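PDB 3FVV: uncharacterized protein from Bordetella pertussis, which probably removes the phosphate from L-histidinol phosphate to give L-histidinol, late in histidine biosynthesis, as a magnesium-dependent hydrolase of the HAD superfamily. Local coordinates for residues T2-A7 with G176-S181; D26-T31 with A78-E83. All coordinates share one frame; numbering follows the deposited sequence.

Interaction 1: residues T2-A7 with G176-S181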
loop_
_atom_site.group_PDB
_atom_site.type_symbol
_atom_site.label_atom_id
_atom_site.label_comp_id
_atom_site.label_asym_id
_atom_site.label_seq_id
_atom_site.Cartn_x
_atom_site.Cartn_y
_atom_site.Cartn_z
ATOM N N THR A 2 -25.986 10.758 -8.141
ATOM C CA THR A 2 -26.113 9.257 -8.155
ATOM C C THR A 2 -25.766 8.662 -6.760
ATOM O O THR A 2 -25.111 9.307 -5.941
ATOM C CB THR A 2 -25.312 8.552 -9.408
ATOM O OG1 THR A 2 -23.961 8.173 -9.047
ATOM C CG2 THR A 2 -25.328 9.436 -10.731
ATOM N N THR A 3 -26.243 7.448 -6.502
ATOM C CA THR A 3 -26.118 6.811 -5.199
ATOM C C THR A 3 -24.818 6.001 -4.962
ATOM O O THR A 3 -24.612 5.469 -3.884
ATOM C CB THR A 3 -27.290 5.840 -4.975
ATOM O OG1 THR A 3 -27.176 4.727 -5.884
ATOM C CG2 THR A 3 -28.613 6.541 -5.182
ATOM N N ARG A 4 -23.944 5.890 -5.956
ATOM C CA ARG A 4 -22.716 5.122 -5.778
ATOM C C ARG A 4 -21.795 5.626 -4.630
ATOM O O ARG A 4 -21.783 6.801 -4.291
ATOM C CB ARG A 4 -21.949 5.046 -7.085
ATOM C CG ARG A 4 -21.044 3.841 -7.085
ATOM C CD ARG A 4 -20.307 3.669 -8.376
ATOM N NE ARG A 4 -19.761 2.309 -8.416
ATOM C CZ ARG A 4 -18.974 1.826 -9.384
ATOM N NH1 ARG A 4 -18.620 2.611 -10.420
ATOM N NH2 ARG A 4 -18.542 0.559 -9.310
ATOM N N ARG A 5 -21.061 4.720 -4.003
ATOM C CA ARG A 5 -20.077 5.116 -3.001
ATOM C C ARG A 5 -18.675 4.733 -3.472
ATOM O O ARG A 5 -18.513 3.883 -4.351
ATOM C CB ARG A 5 -20.424 4.523 -1.651
ATOM C CG ARG A 5 -21.963 4.774 -1.346
ATOM C CD ARG A 5 -22.439 4.065 -0.147
ATOM N NE ARG A 5 -21.902 2.702 -0.124
ATOM C CZ ARG A 5 -22.033 1.891 0.918
ATOM N NH1 ARG A 5 -22.743 2.298 1.982
ATOM N NH2 ARG A 5 -21.509 0.670 0.896
ATOM N N LEU A 6 -17.680 5.405 -2.921
ATOM C CA LEU A 6 -16.276 5.092 -3.211
ATOM C C LEU A 6 -15.713 4.412 -1.961
ATOM O O LEU A 6 -15.962 4.866 -0.815
ATOM C CB LEU A 6 -15.512 6.362 -3.475
ATOM C CG LEU A 6 -14.047 6.271 -3.866
ATOM C CD1 LEU A 6 -13.913 5.602 -5.185
ATOM C CD2 LEU A 6 -13.507 7.725 -3.820
ATOM N N ALA A 7 -14.942 3.351 -2.179
ATOM C CA ALA A 7 -14.285 2.704 -1.080
ATOM C C ALA A 7 -12.799 2.526 -1.333
ATOM O O ALA A 7 -12.382 1.764 -2.225
ATOM C CB ALA A 7 -14.990 1.286 -0.816
ATOM N N GLY A 176 -16.739 14.195 -4.863
ATOM C CA GLY A 176 -18.111 14.649 -4.589
ATOM C C GLY A 176 -19.161 14.089 -5.520
ATOM O O GLY A 176 -20.328 14.357 -5.336
ATOM N N ASP A 177 -18.784 13.323 -6.539
ATOM C CA ASP A 177 -19.772 12.543 -7.293
ATOM C C ASP A 177 -20.402 11.397 -6.409
ATOM O O ASP A 177 -21.498 10.907 -6.700
ATOM C CB ASP A 177 -19.137 11.885 -8.551
ATOM C CG ASP A 177 -18.650 12.888 -9.596
ATOM O OD1 ASP A 177 -19.164 14.033 -9.596
ATOM O OD2 ASP A 177 -17.738 12.507 -10.409
ATOM N N PHE A 178 -19.729 10.961 -5.345
ATOM C CA PHE A 178 -20.210 9.787 -4.570
ATOM C C PHE A 178 -21.114 10.181 -3.423
ATOM O O PHE A 178 -20.913 11.195 -2.795
ATOM C CB PHE A 178 -19.010 9.012 -4.050
ATOM C CG PHE A 178 -18.150 8.546 -5.139
ATOM C CD1 PHE A 178 -18.493 7.421 -5.855
ATOM C CD2 PHE A 178 -17.060 9.303 -5.545
ATOM C CE1 PHE A 178 -17.723 7.010 -6.909
ATOM C CE2 PHE A 178 -16.298 8.903 -6.626
ATOM C CZ PHE A 178 -16.637 7.752 -7.302
ATOM N N ALA A 179 -22.084 9.348 -3.116
ATOM C CA ALA A 179 -22.936 9.581 -1.952
ATOM C C ALA A 179 -22.133 9.523 -0.642
ATOM O O ALA A 179 -22.435 10.252 0.301
ATOM C CB ALA A 179 -24.136 8.579 -1.948
ATOM N N GLU A 180 -21.122 8.646 -0.560
ATOM C CA GLU A 180 -20.142 8.643 0.539
ATOM C C GLU A 180 -18.833 8.155 -0.052
ATOM O O GLU A 180 -18.831 7.435 -1.046
ATOM C CB GLU A 180 -20.458 7.596 1.610
ATOM C CG GLU A 180 -21.783 7.685 2.301
ATOM C CD GLU A 180 -21.969 8.991 3.017
ATOM O OE1 GLU A 180 -20.957 9.682 3.360
ATOM O OE2 GLU A 180 -23.151 9.349 3.227
ATOM N N SER A 181 -17.745 8.455 0.620
ATOM C CA SER A 181 -16.414 7.874 0.322
ATOM C C SER A 181 -15.838 7.381 1.602
ATOM O O SER A 181 -15.797 8.149 2.579
ATOM C CB SER A 181 -15.468 8.920 -0.223
ATOM O OG SER A 181 -15.684 10.142 0.482
#
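Leu6 lays its CB over one face of the Phe178 ring. Leu6 CB sits 3.8 Å from the centroid of the Phe178 ring and only 9° off the ring normal, a CH-pi contact. CG is anti to the backbone N (chi1 -177°), which carries the two methyls along the same ring. Leu6 CD1 is 4.1 Å from Phe178 CZ, and Leu6 CD2 is as near to Phe178 CE2. Leu110 and Leu168 also touch both side chains, so the pair is buried between the sheet and helix 158-170.

Two backbone hydrogen bonds join the segments. Ala179 N donates to Arg4 O at 2.8 Å, almost in line with the carbonyl. Leu6 N donates to Glu180 O at 3.0 Å, in the carbonyl plane and fairly straight (164° at the hydrogen). Ser181 CA lies 3.2 Å from Leu6 O, a CA-H...O contact where the strands pair.

Arg5 and Glu180 lie on the other sheet face and turn to different partners. Arg5 NH2 forms a salt bridge with Asp109, and Glu180 OE1 bonds Thr198 OG1. Ser181 OG, on the Leu6 side, accepts from Thr198 N. This is the parallel start of strands 5-9 and 180-185, neighbours in the Rossmann-like sheet of the HAD core.

Interaction 2: residues D26-T31 with A78-E83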
loop_
_atom_site.group_PDB
_atom_site.type_symbol
_atom_site.label_atom_id
_atom_site.label_comp_id
_atom_site.label_asym_id
_atom_site.label_seq_id
_atom_site.Cartn_x
_atom_site.Cartn_y
_atom_site.Cartn_z
ATOM N N ASP A 26 12.803 -8.317 2.815
ATOM C CA ASP A 26 13.312 -9.373 3.644
ATOM C C ASP A 26 13.248 -10.705 2.918
ATOM O O ASP A 26 14.132 -11.542 3.077
ATOM C CB ASP A 26 12.516 -9.469 4.948
ATOM C CG ASP A 26 13.130 -10.454 5.902
ATOM O OD1 ASP A 26 14.323 -10.303 6.206
ATOM O OD2 ASP A 26 12.436 -11.384 6.299
ATOM N N PHE A 27 12.208 -10.897 2.112
ATOM C CA PHE A 27 12.064 -12.107 1.316
ATOM C C PHE A 27 13.203 -12.226 0.296
ATOM O O PHE A 27 13.810 -13.292 0.137
ATOM C CB PHE A 27 10.701 -12.134 0.640
ATOM C CG PHE A 27 10.596 -13.122 -0.486
ATOM C CD1 PHE A 27 10.148 -14.412 -0.243
ATOM C CD2 PHE A 27 10.898 -12.768 -1.775
ATOM C CE1 PHE A 27 10.036 -15.306 -1.231
ATOM C CE2 PHE A 27 10.791 -13.688 -2.773
ATOM C CZ PHE A 27 10.363 -14.951 -2.504
ATOM N N LEU A 28 13.519 -11.134 -0.386
ATOM C CA LEU A 28 14.644 -11.138 -1.338
ATOM C C LEU A 28 15.976 -11.361 -0.603
ATOM O O LEU A 28 16.822 -12.158 -1.071
ATOM C CB LEU A 28 14.684 -9.850 -2.173
ATOM C CG LEU A 28 13.496 -9.579 -3.111
ATOM C CD1 LEU A 28 13.596 -8.161 -3.626
ATOM C CD2 LEU A 28 13.472 -10.543 -4.252
ATOM N N ALA A 29 16.152 -10.735 0.560
ATOM C CA ALA A 29 17.385 -10.934 1.383
ATOM C C ALA A 29 17.586 -12.436 1.749
ATOM O O ALA A 29 18.653 -13.035 1.469
ATOM C CB ALA A 29 17.338 -10.066 2.661
ATOM N N ARG A 30 16.565 -12.985 2.415
ATOM C CA ARG A 30 16.486 -14.379 2.880
ATOM C C ARG A 30 16.725 -15.411 1.829
ATOM O O ARG A 30 17.099 -16.500 2.113
ATOM C CB ARG A 30 15.046 -14.738 3.294
ATOM C CG ARG A 30 14.766 -14.761 4.711
ATOM C CD ARG A 30 13.578 -15.728 5.079
ATOM N NE ARG A 30 12.293 -15.646 4.334
ATOM C CZ ARG A 30 11.477 -14.592 4.290
ATOM N NH1 ARG A 30 11.806 -13.423 4.816
ATOM N NH2 ARG A 30 10.320 -14.699 3.665
ATOM N N THR A 31 16.358 -15.086 0.616
ATOM C CA THR A 31 16.137 -16.047 -0.377
ATOM C C THR A 31 17.170 -16.166 -1.531
ATOM O O THR A 31 16.807 -16.616 -2.599
ATOM C CB THR A 31 14.704 -15.738 -0.861
ATOM O OG1 THR A 31 13.931 -16.914 -0.916
ATOM C CG2 THR A 31 14.653 -14.989 -2.094
ATOM N N ALA A 78 9.086 -11.357 -11.481
ATOM C CA ALA A 78 7.788 -11.946 -11.484
ATOM C C ALA A 78 7.740 -13.350 -10.892
ATOM O O ALA A 78 6.801 -13.646 -10.168
ATOM C CB ALA A 78 7.097 -11.924 -12.947
ATOM N N ALA A 79 8.632 -14.234 -11.311
ATOM C CA ALA A 79 8.725 -15.594 -10.810
ATOM C C ALA A 79 8.932 -15.497 -9.280
ATOM O O ALA A 79 8.194 -16.086 -8.521
ATOM C CB ALA A 79 9.872 -16.394 -11.535
ATOM N N TRP A 80 9.851 -14.636 -8.834
ATOM C CA TRP A 80 10.083 -14.504 -7.388
ATOM C C TRP A 80 8.919 -13.908 -6.607
ATOM O O TRP A 80 8.629 -14.306 -5.481
ATOM C CB TRP A 80 11.380 -13.733 -7.087
ATOM C CG TRP A 80 12.577 -14.300 -7.764
ATOM C CD1 TRP A 80 12.727 -15.547 -8.214
ATOM C CD2 TRP A 80 13.781 -13.604 -8.093
ATOM N NE1 TRP A 80 13.936 -15.697 -8.820
ATOM C CE2 TRP A 80 14.623 -14.515 -8.726
ATOM C CE3 TRP A 80 14.236 -12.295 -7.877
ATOM C CZ2 TRP A 80 15.916 -14.161 -9.216
ATOM C CZ3 TRP A 80 15.515 -11.951 -8.330
ATOM C CH2 TRP A 80 16.329 -12.878 -9.003
ATOM N N HIS A 81 8.224 -12.961 -7.207
ATOM C CA HIS A 81 7.048 -12.420 -6.566
ATOM C C HIS A 81 5.937 -13.469 -6.401
ATOM O O HIS A 81 5.263 -13.468 -5.434
ATOM C CB HIS A 81 6.584 -11.166 -7.272
ATOM C CG HIS A 81 5.487 -10.466 -6.554
ATOM N ND1 HIS A 81 5.711 -9.436 -5.654
ATOM C CD2 HIS A 81 4.165 -10.676 -6.552
ATOM C CE1 HIS A 81 4.559 -9.035 -5.156
ATOM N NE2 HIS A 81 3.606 -9.772 -5.679
ATOM N N GLU A 82 5.746 -14.349 -7.361
ATOM C CA GLU A 82 4.784 -15.430 -7.167
ATOM C C GLU A 82 5.120 -16.288 -5.977
ATOM O O GLU A 82 4.285 -16.657 -5.217
ATOM C CB GLU A 82 4.644 -16.338 -8.404
ATOM C CG GLU A 82 4.137 -15.646 -9.643
ATOM C CD GLU A 82 4.352 -16.457 -10.925
ATOM O OE1 GLU A 82 4.693 -17.650 -10.839
ATOM O OE2 GLU A 82 4.232 -15.892 -12.038
ATOM N N GLU A 83 6.381 -16.587 -5.775
ATOM C CA GLU A 83 6.758 -17.351 -4.611
ATOM C C GLU A 83 6.449 -16.570 -3.325
ATOM O O GLU A 83 6.039 -17.139 -2.353
ATOM C CB GLU A 83 8.268 -17.673 -4.736
ATOM C CG GLU A 83 8.867 -18.378 -3.522
ATOM C CD GLU A 83 10.427 -18.441 -3.646
ATOM O OE1 GLU A 83 10.933 -18.462 -4.804
ATOM O OE2 GLU A 83 11.125 -18.392 -2.594
#
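Helices 20-30 and 74-89 belong to what is probably the helical cap of this HAD-family protein, and here the end of the first packs against the second. Their local axes are 105° apart in direction and approach to 11.1 Å, so side chains bridge the gap.

Phe27 is the main bridge. With CG anti to the backbone N (chi1 164°), its ring reaches across to the second helix. Phe27 CZ lies 3.5 Å from Trp80 O, a backbone carbonyl oxygen. Phe27 CZ is also 3.5 Å from Glu83 OE2. Glu83 runs out extended, and Glu83 CG meets the ring at the edge, in plane, 3.9 Å from Phe27 CZ. The carboxylate is turned 74° from the ring plane.

Glu83 OE1 forms a salt bridge with Arg33, which also makes a cation-pi contact with Trp80. Beside this, Leu28 CD2 touches Trp80 CE3 at 4.1 Å, the two side chains crossing at about a right angle.

No hydrogen bond crosses between the segments. The contact joins two helices of the insert that follows the first core strand, consistent with the helical cap of SerB-type HAD phosphatases.

Interaction 1 pairs strands in the core sheet, while interaction 2 packs helices of the probable cap. Their centres are 38 Å apart and lie on opposite sides of the centre of the chain. The nearest atoms are about 20 Å apart, so the two do not touch. Along the chain, interaction 2 is nested within the loop closed by interaction 1. Helix 20-30 is the next helix or strand after strand 5-9, so the chain passes from core to cap between them. In HAD phosphatases the active site lies at the C-terminal end of the first core strand, facing the cap. Interaction 1 holds the beginning of that strand, and interaction 2 lies on the cap side.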